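Local coordinates for laccase (Botrytis aclada, PDB 3SQR), which oxidises phenolic substrates with four copper ions while reducing dioxygen to water, and probably serves in lignin degradation and detoxification of lignin-derived products, at residues T344-Y349 / A355-V360; A321-I326 / S351-N356; Y401-W404 / S409-L412; P418-I423 / P519-L524. All blocks are in the same frame, centred on the assembly; numbering follows the deposited sequence.

Contact 1: residues T344-Y349 / A355-V360; sequences TGILRY and ANPTSV. With SO4 (sulfate ion), chain M.
Arg348 and Ile346, on strand 344-348 of the second cupredoxin-like domain, meet the loop residues Ala355, Asn356 and Pro357. The strand lies inside its sheet, between strands 254-256 and 323-327, and the chain turns back after it to pass over the same two side chains. From CB, Arg348 sends CG to the side of its own backbone N and runs extended to NE, its CD passing 3.8 Å from sulfate O4. At the tip the guanidinium turns (chi4 -71°) and divides its N-H groups between the sulfate and a backbone carbonyl. Arg348 NE bonds to sulfate O3 at 3.1 Å and also to O4, while NH2 reaches O3 at 2.8 Å. The sulfate, probably from the crystallisation liquor, is held by Lys251 as well. Arg348 NH1 gives an almost perfectly straight bond of 2.7 Å to Ala355 O (178°), which lies in the guanidinium plane. Ile346 CG2 rests under the centre of one guanidinium face, 3.7 Å from its plane, and touches the Pro357 ring as well. Ile346 also packs on the loop through its longer branch, with CG1 3.7 Å from Pro357 CD and CD1 3.6 Å from Asn356 ND2.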
loop_
_atom_site.group_PDB
_atom_site.type_symbol
_atom_site.label_atom_id
_atom_site.label_comp_id
_atom_site.label_asym_id
_atom_site.label_seq_id
_atom_site.Cartn_x
_atom_site.Cartn_y
_atom_site.Cartn_z
ATOM N N THR A 344 -19.627 -3.825 2.849
ATOM C CA THR A 344 -20.312 -2.777 3.522
ATOM C C THR A 344 -20.056 -2.912 5.024
ATOM O O THR A 344 -19.646 -3.980 5.522
ATOM C CB THR A 344 -21.867 -2.855 3.347
ATOM O OG1 THR A 344 -22.369 -4.082 3.874
ATOM C CG2 THR A 344 -22.239 -2.718 1.849
ATOM N N GLY A 345 -20.346 -1.829 5.697
ATOM C CA GLY A 345 -20.368 -1.747 7.148
ATOM C C GLY A 345 -21.510 -0.828 7.557
ATOM O O GLY A 345 -22.291 -0.410 6.719
ATOM N N ILE A 346 -21.580 -0.561 8.837
ATOM C CA ILE A 346 -22.656 0.212 9.430
ATOM C C ILE A 346 -22.132 1.336 10.262
ATOM O O ILE A 346 -21.276 1.155 11.175
ATOM C CB ILE A 346 -23.551 -0.696 10.361
ATOM C CG1 ILE A 346 -24.170 -1.828 9.581
ATOM C CG2 ILE A 346 -24.604 0.151 11.006
ATOM C CD1 ILE A 346 -24.922 -2.863 10.472
ATOM N N LEU A 347 -22.633 2.542 9.946
ATOM C CA LEU A 347 -22.461 3.716 10.709
ATOM C C LEU A 347 -23.718 3.905 11.583
ATOM O O LEU A 347 -24.797 3.846 11.045
ATOM C CB LEU A 347 -22.374 4.902 9.784
ATOM C CG LEU A 347 -22.209 6.237 10.512
ATOM C CD1 LEU A 347 -20.834 6.344 11.128
ATOM C CD2 LEU A 347 -22.438 7.365 9.530
ATOM N N ARG A 348 -23.523 4.079 12.875
ATOM C CA ARG A 348 -24.636 4.318 13.849
ATOM C C ARG A 348 -24.417 5.625 14.549
ATOM O O ARG A 348 -23.304 5.944 14.998
ATOM C CB ARG A 348 -24.669 3.216 14.871
ATOM C CG ARG A 348 -24.801 1.835 14.273
ATOM C CD ARG A 348 -25.156 0.882 15.385
ATOM N NE ARG A 348 -25.194 -0.490 14.986
ATOM C CZ ARG A 348 -26.131 -1.022 14.215
ATOM N NH1 ARG A 348 -27.130 -0.292 13.729
ATOM N NH2 ARG A 348 -26.063 -2.299 13.929
ATOM N N TYR A 349 -25.496 6.397 14.706
ATOM C CA TYR A 349 -25.452 7.573 15.576
ATOM C C TYR A 349 -25.908 7.194 16.953
ATOM O O TYR A 349 -25.739 7.954 17.910
ATOM C CB TYR A 349 -26.331 8.680 15.006
ATOM C CG TYR A 349 -25.716 9.561 13.931
ATOM C CD1 TYR A 349 -25.471 9.067 12.653
ATOM C CD2 TYR A 349 -25.346 10.869 14.199
ATOM C CE1 TYR A 349 -24.922 9.855 11.682
ATOM C CE2 TYR A 349 -24.811 11.689 13.200
ATOM C CZ TYR A 349 -24.587 11.159 11.959
ATOM O OH TYR A 349 -24.085 11.893 10.951
ATOM N N ALA A 355 -30.271 -2.378 14.587
ATOM C CA ALA A 355 -30.906 -2.406 13.257
ATOM C C ALA A 355 -29.928 -2.255 12.094
ATOM O O ALA A 355 -29.042 -1.405 12.118
ATOM C CB ALA A 355 -31.947 -1.304 13.161
ATOM N N ASN A 356 -30.151 -3.025 11.040
ATOM C CA ASN A 356 -29.459 -2.741 9.793
ATOM C C ASN A 356 -29.905 -1.406 9.206
ATOM O O ASN A 356 -31.066 -1.028 9.304
ATOM C CB ASN A 356 -29.676 -3.844 8.764
ATOM C CG ASN A 356 -28.771 -5.039 8.969
ATOM O OD1 ASN A 356 -29.008 -6.068 8.355
ATOM N ND2 ASN A 356 -27.746 -4.932 9.814
ATOM N N PRO A 357 -28.978 -0.676 8.583
ATOM C CA PRO A 357 -29.355 0.550 7.939
ATOM C C PRO A 357 -30.308 0.301 6.812
ATOM O O PRO A 357 -30.226 -0.713 6.148
ATOM C CB PRO A 357 -28.027 1.095 7.361
ATOM C CG PRO A 357 -27.010 0.383 8.048
ATOM C CD PRO A 357 -27.546 -0.952 8.396
ATOM N N THR A 358 -31.155 1.279 6.557
ATOM C CA THR A 358 -32.018 1.246 5.394
ATOM C C THR A 358 -31.734 2.434 4.487
ATOM O O THR A 358 -32.575 2.802 3.692
ATOM C CB THR A 358 -33.518 1.206 5.812
ATOM O OG1 THR A 358 -33.838 2.283 6.720
ATOM C CG2 THR A 358 -33.809 -0.123 6.436
ATOM N N SER A 359 -30.528 2.999 4.546
ATOM C CA SER A 359 -30.263 4.223 3.792
ATOM C C SER A 359 -30.012 3.920 2.329
ATOM O O SER A 359 -29.699 2.775 1.926
ATOM C CB SER A 359 -29.066 4.953 4.400
ATOM O OG SER A 359 -28.007 4.006 4.581
ATOM N N VAL A 360 -30.159 4.978 1.543
ATOM C CA VAL A 360 -30.064 4.917 0.088
ATOM C C VAL A 360 -28.689 5.443 -0.255
ATOM O O VAL A 360 -28.291 6.531 0.176
ATOM C CB VAL A 360 -31.240 5.723 -0.581
ATOM C CG1 VAL A 360 -31.060 5.901 -2.054
ATOM C CG2 VAL A 360 -32.556 4.979 -0.296
HETATM S S SO4 M . -23.003 -3.222 16.420
HETATM O O1 SO4 M . -23.554 -4.170 17.376
HETATM O O2 SO4 M . -21.611 -3.609 16.161
HETATM O O3 SO4 M . -23.733 -3.268 15.165
HETATM O O4 SO4 M . -23.069 -1.869 17.000
#

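Contact 2: residues A321-I326 / S351-N356; sequences ADNYWI and SSSIAN
Asn323 ND2 grips the loop 351-356 through its two hydrogens. One makes a 2.9 Å bond from Asn323 ND2 to Ser353 OG, fairly straight at 156° and with the oxygen only 12° out of the amide plane. The other goes to a water 3.0 Å from ND2, and this water in turn donates to Asn356 O, so the side chain holds the loop at two points three residues apart. Ala355 lies between them and supplies only packing here, its CB 3.6 Å from Asn323 ND2. Further along the strand, Trp325 CZ2 comes obliquely to within 4.3 Å of Asn356 CB, a loose contact at the protein surface. The strand 323-327 belongs to a five-stranded sheet of the second cupredoxin-like domain, next to strand 344-348, and the loop returns past Asn323 after strand 344-348. In the next shell, Ser353 OG stands anti to its own backbone N (chi1 -172°), where it can accept the asparagine amide and, weakly, Ala355 N. OD1 of the same asparagine amide accepts a weak bond from Arg348 NH1. Asp322 OD1 accepts the backbone N of Asn323 at 2.9 Å, meeting it on the anti side of the carboxylate and well out of its plane. Ser359 OG is hydrogen-bonded to the backbone N of Trp325.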
loop_
_atom_site.group_PDB
_atom_site.type_symbol
_atom_site.label_atom_id
_atom_site.label_comp_id
_atom_site.label_asym_id
_atom_site.label_seq_id
_atom_site.Cartn_x
_atom_site.Cartn_y
_atom_site.Cartn_z
ATOM N N ALA A 321 -29.867 11.453 12.946
ATOM C CA ALA A 321 -29.378 10.326 13.706
ATOM C C ALA A 321 -30.076 9.041 13.269
ATOM O O ALA A 321 -31.291 8.881 13.384
ATOM C CB ALA A 321 -29.516 10.524 15.210
ATOM N N ASP A 322 -29.294 8.117 12.752
ATOM C CA ASP A 322 -29.819 6.909 12.195
ATOM C C ASP A 322 -28.583 6.030 11.900
ATOM O O ASP A 322 -27.430 6.491 12.064
ATOM C CB ASP A 322 -30.547 7.179 10.878
ATOM C CG ASP A 322 -31.670 6.146 10.584
ATOM O OD1 ASP A 322 -31.709 5.044 11.187
ATOM O OD2 ASP A 322 -32.495 6.456 9.711
ATOM N N ASN A 323 -28.882 4.810 11.474
ATOM C CA ASN A 323 -27.915 3.874 10.915
ATOM C C ASN A 323 -27.766 4.139 9.435
ATOM O O ASN A 323 -28.739 4.354 8.698
ATOM C CB ASN A 323 -28.422 2.462 11.160
ATOM C CG ASN A 323 -28.728 2.233 12.585
ATOM O OD1 ASN A 323 -27.940 2.602 13.442
ATOM N ND2 ASN A 323 -29.927 1.710 12.878
ATOM N N TYR A 324 -26.532 4.124 8.942
ATOM C CA TYR A 324 -26.287 4.385 7.546
ATOM C C TYR A 324 -25.337 3.306 7.057
ATOM O O TYR A 324 -24.450 2.826 7.837
ATOM C CB TYR A 324 -25.645 5.765 7.343
ATOM C CG TYR A 324 -26.546 6.889 7.704
ATOM C CD1 TYR A 324 -26.610 7.342 8.971
ATOM C CD2 TYR A 324 -27.378 7.469 6.736
ATOM C CE1 TYR A 324 -27.500 8.407 9.305
ATOM C CE2 TYR A 324 -28.272 8.520 7.057
ATOM C CZ TYR A 324 -28.303 8.976 8.336
ATOM O OH TYR A 324 -29.152 10.002 8.688
ATOM N N TRP A 325 -25.561 2.887 5.821
ATOM C CA TRP A 325 -24.634 1.948 5.221
ATOM C C TRP A 325 -23.298 2.623 4.937
ATOM O O TRP A 325 -23.233 3.758 4.409
ATOM C CB TRP A 325 -25.150 1.408 3.914
ATOM C CG TRP A 325 -26.144 0.375 4.093
ATOM C CD1 TRP A 325 -27.446 0.445 3.733
ATOM C CD2 TRP A 325 -25.937 -0.911 4.707
ATOM N NE1 TRP A 325 -28.079 -0.745 4.055
ATOM C CE2 TRP A 325 -27.182 -1.584 4.681
ATOM C CE3 TRP A 325 -24.821 -1.554 5.268
ATOM C CZ2 TRP A 325 -27.359 -2.889 5.228
ATOM C CZ3 TRP A 325 -24.974 -2.833 5.809
ATOM C CH2 TRP A 325 -26.250 -3.498 5.779
ATOM N N ILE A 326 -22.234 1.883 5.236
ATOM C CA ILE A 326 -20.858 2.270 4.811
ATOM C C ILE A 326 -20.572 1.353 3.659
ATOM O O ILE A 326 -20.650 0.133 3.781
ATOM C CB ILE A 326 -19.778 2.187 5.916
ATOM C CG1 ILE A 326 -20.124 3.069 7.162
ATOM C CG2 ILE A 326 -18.355 2.543 5.310
ATOM C CD1 ILE A 326 -19.251 2.722 8.403
ATOM N N SER A 351 -25.336 3.897 19.217
ATOM C CA SER A 351 -24.551 2.651 19.291
ATOM C C SER A 351 -25.363 1.490 19.845
ATOM O O SER A 351 -24.970 0.322 19.692
ATOM C CB SER A 351 -23.270 2.843 20.133
ATOM O OG SER A 351 -23.523 3.218 21.496
ATOM N N SER A 352 -26.478 1.825 20.503
ATOM C CA SER A 352 -27.359 0.820 21.051
ATOM C C SER A 352 -28.325 0.290 19.995
ATOM O O SER A 352 -28.962 -0.733 20.212
ATOM C CB SER A 352 -28.087 1.389 22.273
ATOM O OG SER A 352 -29.176 2.160 21.833
ATOM N N SER A 353 -28.423 0.934 18.836
ATOM C CA SER A 353 -29.204 0.368 17.752
ATOM C C SER A 353 -28.511 -0.915 17.297
ATOM O O SER A 353 -27.270 -0.994 17.203
ATOM C CB SER A 353 -29.351 1.315 16.570
ATOM O OG SER A 353 -30.271 0.786 15.616
ATOM N N ILE A 354 -29.328 -1.917 17.032
ATOM C CA ILE A 354 -28.887 -3.162 16.446
ATOM C C ILE A 354 -29.497 -3.357 15.058
ATOM O O ILE A 354 -29.242 -4.353 14.419
ATOM C CB ILE A 354 -29.233 -4.333 17.341
ATOM C CG1 ILE A 354 -30.724 -4.235 17.796
ATOM C CG2 ILE A 354 -28.265 -4.352 18.517
ATOM C CD1 ILE A 354 -31.331 -5.564 18.186
ATOM N N ALA A 355 -30.271 -2.378 14.587
ATOM C CA ALA A 355 -30.906 -2.406 13.257
ATOM C C ALA A 355 -29.928 -2.255 12.094
ATOM O O ALA A 355 -29.042 -1.405 12.118
ATOM C CB ALA A 355 -31.947 -1.304 13.161
ATOM N N ASN A 356 -30.151 -3.025 11.040
ATOM C CA ASN A 356 -29.459 -2.741 9.793
ATOM C C ASN A 356 -29.905 -1.406 9.206
ATOM O O ASN A 356 -31.066 -1.028 9.304
ATOM C CB ASN A 356 -29.676 -3.844 8.764
ATOM C CG ASN A 356 -28.771 -5.039 8.969
ATOM O OD1 ASN A 356 -29.008 -6.068 8.355
ATOM N ND2 ASN A 356 -27.746 -4.932 9.814
HETATM O O HOH W 1 -31.887 1.386 10.605
#

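Contact 3: residues Y401-W404 / S409-L412; sequences YFTW and SSLL
Thr403 and the carbonyl of Trp404 meet Ser410 across a short chain reversal, and the residue before them, Phe402, sets up the other side of the strand. Phe402 CE1 lies 3.4 Å above one face of the Trp404 indole, displaced toward its rim, while Trp404 NE1 sits at the edge of the phenyl ring and in its plane. Thr403 points the opposite way, toward the loop: its CB is 3.5 Å from Ser410 OG, and its own hydroxyl makes a weak bond to Ala397 O on the adjoining strand. Strand 402-406 is an edge strand of the six-stranded sheet in the third cupredoxin-like domain, the one that carries the type 1 copper, and segment 409-412 leaves it towards helix 419-424. At Trp404 the backbone and side chain serve different partners. Its carbonyl O receives the hydroxyl of Ser410, Ser410 OG to Trp404 O 2.7 Å, the donor tilted 20° from the carbonyl plane; Ser410 CB is also close to this oxygen, at 3.0 Å. With chi1 at -170° the hydroxyl of Ser410 points across to the strand. The indole, meanwhile, turns away into the protein, meeting His463 edge-to-face and His531 at an inclined angle. Both histidines ligate the type 1 copper, about 5 Å from the Trp404 side chain, and Trp404 NE1 makes a weak bond to Glu534 OE1.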
loop_
_atom_site.group_PDB
_atom_site.type_symbol
_atom_site.label_atom_id
_atom_site.label_comp_id
_atom_site.label_asym_id
_atom_site.label_seq_id
_atom_site.Cartn_x
_atom_site.Cartn_y
_atom_site.Cartn_z
ATOM N N TYR A 401 3.862 -20.010 -16.431
ATOM C CA TYR A 401 2.542 -19.551 -16.010
ATOM C C TYR A 401 2.475 -18.129 -16.530
ATOM O O TYR A 401 3.415 -17.702 -17.191
ATOM C CB TYR A 401 2.393 -19.665 -14.502
ATOM C CG TYR A 401 3.501 -19.016 -13.685
ATOM C CD1 TYR A 401 3.499 -17.639 -13.443
ATOM C CD2 TYR A 401 4.570 -19.781 -13.165
ATOM C CE1 TYR A 401 4.507 -17.034 -12.717
ATOM C CE2 TYR A 401 5.570 -19.196 -12.413
ATOM C CZ TYR A 401 5.533 -17.797 -12.195
ATOM O OH TYR A 401 6.538 -17.209 -11.474
ATOM N N PHE A 402 1.354 -17.457 -16.305
ATOM C CA PHE A 402 1.099 -16.125 -16.838
ATOM C C PHE A 402 2.046 -15.161 -16.141
ATOM O O PHE A 402 2.093 -15.118 -14.929
ATOM C CB PHE A 402 -0.328 -15.707 -16.530
ATOM C CG PHE A 402 -0.739 -14.430 -17.143
ATOM C CD1 PHE A 402 -0.463 -13.212 -16.517
ATOM C CD2 PHE A 402 -1.457 -14.421 -18.321
ATOM C CE1 PHE A 402 -0.859 -12.023 -17.085
ATOM C CE2 PHE A 402 -1.860 -13.229 -18.889
ATOM C CZ PHE A 402 -1.541 -12.019 -18.260
ATOM N N THR A 403 2.769 -14.388 -16.922
ATOM C CA THR A 403 3.688 -13.406 -16.391
ATOM C C THR A 403 3.396 -12.080 -17.062
ATOM O O THR A 403 3.008 -12.045 -18.226
ATOM C CB THR A 403 5.155 -13.727 -16.636
ATOM O OG1 THR A 403 5.434 -13.705 -18.048
ATOM C CG2 THR A 403 5.552 -15.069 -16.073
ATOM N N TRP A 404 3.613 -11.000 -16.314
ATOM C CA TRP A 404 3.660 -9.645 -16.855
ATOM C C TRP A 404 5.106 -9.302 -17.196
ATOM O O TRP A 404 6.030 -9.711 -16.465
ATOM C CB TRP A 404 3.123 -8.623 -15.831
ATOM C CG TRP A 404 1.756 -8.911 -15.350
ATOM C CD1 TRP A 404 1.437 -9.616 -14.250
ATOM C CD2 TRP A 404 0.518 -8.605 -16.008
ATOM N NE1 TRP A 404 0.077 -9.716 -14.134
ATOM C CE2 TRP A 404 -0.519 -9.113 -15.197
ATOM C CE3 TRP A 404 0.187 -7.964 -17.213
ATOM C CZ2 TRP A 404 -1.847 -9.019 -15.532
ATOM C CZ3 TRP A 404 -1.160 -7.850 -17.535
ATOM C CH2 TRP A 404 -2.160 -8.376 -16.700
ATOM N N SER A 409 10.577 -8.110 -20.094
ATOM C CA SER A 409 11.188 -8.902 -19.049
ATOM C C SER A 409 10.260 -8.958 -17.821
ATOM O O SER A 409 9.813 -7.945 -17.329
ATOM C CB SER A 409 12.539 -8.298 -18.639
ATOM O OG SER A 409 13.060 -8.969 -17.529
ATOM N N SER A 410 10.014 -10.133 -17.317
ATOM C CA SER A 410 9.231 -10.270 -16.069
ATOM C C SER A 410 10.160 -10.329 -14.871
ATOM O O SER A 410 11.137 -11.086 -14.859
ATOM C CB SER A 410 8.398 -11.532 -16.150
ATOM O OG SER A 410 7.451 -11.612 -15.110
ATOM N N LEU A 411 9.861 -9.550 -13.828
ATOM C CA LEU A 411 10.708 -9.532 -12.628
ATOM C C LEU A 411 10.729 -10.859 -11.928
ATOM O O LEU A 411 9.678 -11.483 -11.661
ATOM C CB LEU A 411 10.269 -8.419 -11.628
ATOM C CG LEU A 411 11.272 -8.126 -10.507
ATOM C CD1 LEU A 411 12.002 -6.823 -10.767
ATOM C CD2 LEU A 411 10.502 -8.088 -9.180
ATOM N N LEU A 412 11.952 -11.308 -11.673
ATOM C CA LEU A 412 12.205 -12.499 -10.926
ATOM C C LEU A 412 13.514 -12.318 -10.159
ATOM O O LEU A 412 14.624 -12.179 -10.726
ATOM C CB LEU A 412 12.220 -13.704 -11.860
ATOM C CG LEU A 412 12.671 -15.049 -11.326
ATOM C CD1 LEU A 412 11.735 -15.424 -10.224
ATOM C CD2 LEU A 412 12.658 -16.020 -12.504
#

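Contact 4: residues P418-I423 / P519-L524; sequences PTTLKI and PGSWLL
Ser521 and Thr420 bring their hydroxyls together through different first torsions. Ser521 OG lies between its backbone N and carbonyl carbon (chi1 52°), whereas Thr420 OG1 sits beside its own N (chi1 -56°) and leans off the flank of the helix. Ser521 OG donates to Thr420 OG1 over 3.2 Å, a weak bond made more doubtful by the two conformers modelled for Thr420. The firmer partner of Thr420 OG1 is Val142 O, to which the threonine probably gives its own proton, and Thr419 OG1 is likewise taken up elsewhere, by Gln539 OE1. The remainder of the contact is apolar and centres on one carbon, Ser521 CB. Thr419 CG2 comes to 3.9 Å from Ser521 CB, and Ile423, one helical turn on, adds CD1 at 4.1 Å from the same atom. The serine thus fits against three helix side chains, all buried. This is helix-on-sheet packing within the third cupredoxin-like domain. Pro418 occupies the N-cap position; the axes of 419-423 and 520-524 approach to 9.0 Å and run nearly antiparallel (160°). Strand 520-526 carries the copper ligands His525 and Cys526 at its end, with His527 just after. Beside it, strand 537-542 offers Val541 to Thr419 and Ile423, and Phe557 of helix 551-567 packs against Pro418, Thr420 and Leu421.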
loop_
_atom_site.group_PDB
_atom_site.type_symbol
_atom_site.label_atom_id
_atom_site.label_comp_id
_atom_site.label_asym_id
_atom_site.label_seq_id
_atom_site.Cartn_x
_atom_site.Cartn_y
_atom_site.Cartn_z
ATOM N N PRO A 418 19.877 -10.279 -3.111
ATOM C CA PRO A 418 19.125 -9.063 -3.344
ATOM C C PRO A 418 19.968 -8.010 -4.001
ATOM O O PRO A 418 21.188 -8.007 -3.895
ATOM C CB PRO A 418 18.708 -8.651 -1.941
ATOM C CG PRO A 418 19.667 -9.223 -1.054
ATOM C CD PRO A 418 20.054 -10.553 -1.680
ATOM N N THR A 419 19.323 -7.080 -4.686
ATOM C CA THR A 419 19.996 -6.002 -5.382
ATOM C C THR A 419 20.977 -5.278 -4.512
ATOM O O THR A 419 22.035 -4.873 -4.988
ATOM C CB THR A 419 18.952 -4.950 -5.883
ATOM O OG1 THR A 419 17.899 -5.675 -6.518
ATOM C CG2 THR A 419 19.585 -4.000 -6.879
ATOM N N THR A 420 20.635 -5.032 -3.228
ATOM C CA THR A 420 21.542 -4.336 -2.349
ATOM C C THR A 420 22.801 -5.145 -2.076
ATOM O O THR A 420 23.856 -4.564 -1.923
ATOM C CB THR A 420 20.853 -3.914 -1.011
ATOM O OG1 THR A 420 19.724 -3.122 -1.429
ATOM C CG2 THR A 420 21.763 -2.949 -0.284
ATOM N N LEU A 421 22.670 -6.447 -2.024
ATOM C CA LEU A 421 23.882 -7.298 -1.834
ATOM C C LEU A 421 24.755 -7.147 -3.055
ATOM O O LEU A 421 25.972 -6.931 -2.948
ATOM C CB LEU A 421 23.499 -8.703 -1.534
ATOM C CG LEU A 421 24.698 -9.665 -1.396
ATOM C CD1 LEU A 421 25.665 -9.151 -0.309
ATOM C CD2 LEU A 421 24.143 -11.042 -1.090
ATOM N N LYS A 422 24.131 -7.161 -4.201
ATOM C CA LYS A 422 24.869 -6.911 -5.447
ATOM C C LYS A 422 25.559 -5.551 -5.440
ATOM O O LYS A 422 26.740 -5.378 -5.832
ATOM C CB LYS A 422 23.934 -7.113 -6.641
ATOM C CG LYS A 422 23.338 -8.485 -6.735
ATOM C CD LYS A 422 22.537 -8.644 -8.004
ATOM C CE LYS A 422 21.772 -9.896 -8.090
ATOM N NZ LYS A 422 22.709 -11.108 -8.297
ATOM N N ILE A 423 24.845 -4.512 -5.005
ATOM C CA ILE A 423 25.430 -3.231 -4.859
ATOM C C ILE A 423 26.572 -3.190 -3.842
ATOM O O ILE A 423 27.586 -2.613 -4.131
ATOM C CB ILE A 423 24.306 -2.183 -4.434
ATOM C CG1 ILE A 423 23.462 -1.959 -5.656
ATOM C CG2 ILE A 423 24.943 -0.955 -3.877
ATOM C CD1 ILE A 423 22.103 -1.264 -5.302
ATOM N N PRO A 519 19.444 7.916 -2.803
ATOM C CA PRO A 519 20.148 6.757 -3.370
ATOM C C PRO A 519 19.696 5.429 -2.793
ATOM O O PRO A 519 19.485 5.299 -1.567
ATOM C CB PRO A 519 21.597 7.045 -2.994
ATOM C CG PRO A 519 21.654 8.465 -2.837
ATOM C CD PRO A 519 20.342 8.943 -2.268
ATOM N N GLY A 520 19.603 4.414 -3.634
ATOM C CA GLY A 520 19.104 3.102 -3.216
ATOM C C GLY A 520 18.571 2.289 -4.375
ATOM O O GLY A 520 18.743 2.600 -5.541
ATOM N N SER A 521 17.931 1.212 -4.014
ATOM C CA SER A 521 17.368 0.321 -4.962
ATOM C C SER A 521 15.901 0.255 -4.631
ATOM O O SER A 521 15.523 -0.354 -3.625
ATOM C CB SER A 521 18.012 -1.025 -4.811
ATOM O OG SER A 521 17.953 -1.457 -3.469
ATOM N N TRP A 522 15.117 0.841 -5.515
ATOM C CA TRP A 522 13.704 1.108 -5.264
ATOM C C TRP A 522 12.777 0.342 -6.186
ATOM O O TRP A 522 12.758 0.556 -7.381
ATOM C CB TRP A 522 13.475 2.607 -5.363
ATOM C CG TRP A 522 14.374 3.347 -4.476
ATOM C CD1 TRP A 522 15.309 4.291 -4.826
ATOM C CD2 TRP A 522 14.470 3.223 -3.071
ATOM N NE1 TRP A 522 15.951 4.736 -3.769
ATOM C CE2 TRP A 522 15.462 4.148 -2.648
ATOM C CE3 TRP A 522 13.768 2.515 -2.108
ATOM C CZ2 TRP A 522 15.783 4.342 -1.331
ATOM C CZ3 TRP A 522 14.104 2.702 -0.764
ATOM C CH2 TRP A 522 15.128 3.599 -0.392
ATOM N N LEU A 523 12.013 -0.530 -5.602
ATOM C CA LEU A 523 11.054 -1.335 -6.325
ATOM C C LEU A 523 9.883 -0.467 -6.828
ATOM O O LEU A 523 9.444 0.470 -6.142
ATOM C CB LEU A 523 10.522 -2.443 -5.433
ATOM C CG LEU A 523 9.616 -3.481 -6.111
ATOM C CD1 LEU A 523 10.469 -4.301 -7.153
ATOM C CD2 LEU A 523 8.983 -4.390 -5.095
ATOM N N LEU A 524 9.409 -0.745 -8.033
ATOM C CA LEU A 524 8.171 -0.159 -8.511
ATOM C C LEU A 524 7.371 -1.333 -9.067
ATOM O O LEU A 524 7.900 -2.160 -9.774
ATOM C CB LEU A 524 8.421 0.864 -9.613
ATOM C CG LEU A 524 7.140 1.362 -10.310
ATOM C CD1 LEU A 524 7.283 2.835 -10.678
ATOM C CD2 LEU A 524 6.806 0.450 -11.525
#

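Contacts 1 and 2 are neighbours, sharing Ala355 and Asn356: the same loop is tied to two adjacent strands, 323-327 and 344-348. Contact 1 is the more buried of the two, whereas contact 2 lies at the surface, where a water completes it. Both depend on planar polar groups, a guanidinium and an amide, that direct several N-H groups at once. Contacts 3 and 4 belong to the third cupredoxin-like domain, far from the first pair, and touch through Leu411 and Leu523. There the polar links are single serine hydroxyls, strong to a carbonyl in partly buried contact 3 and weak in buried contact 4, and both lie nearer the copper sites.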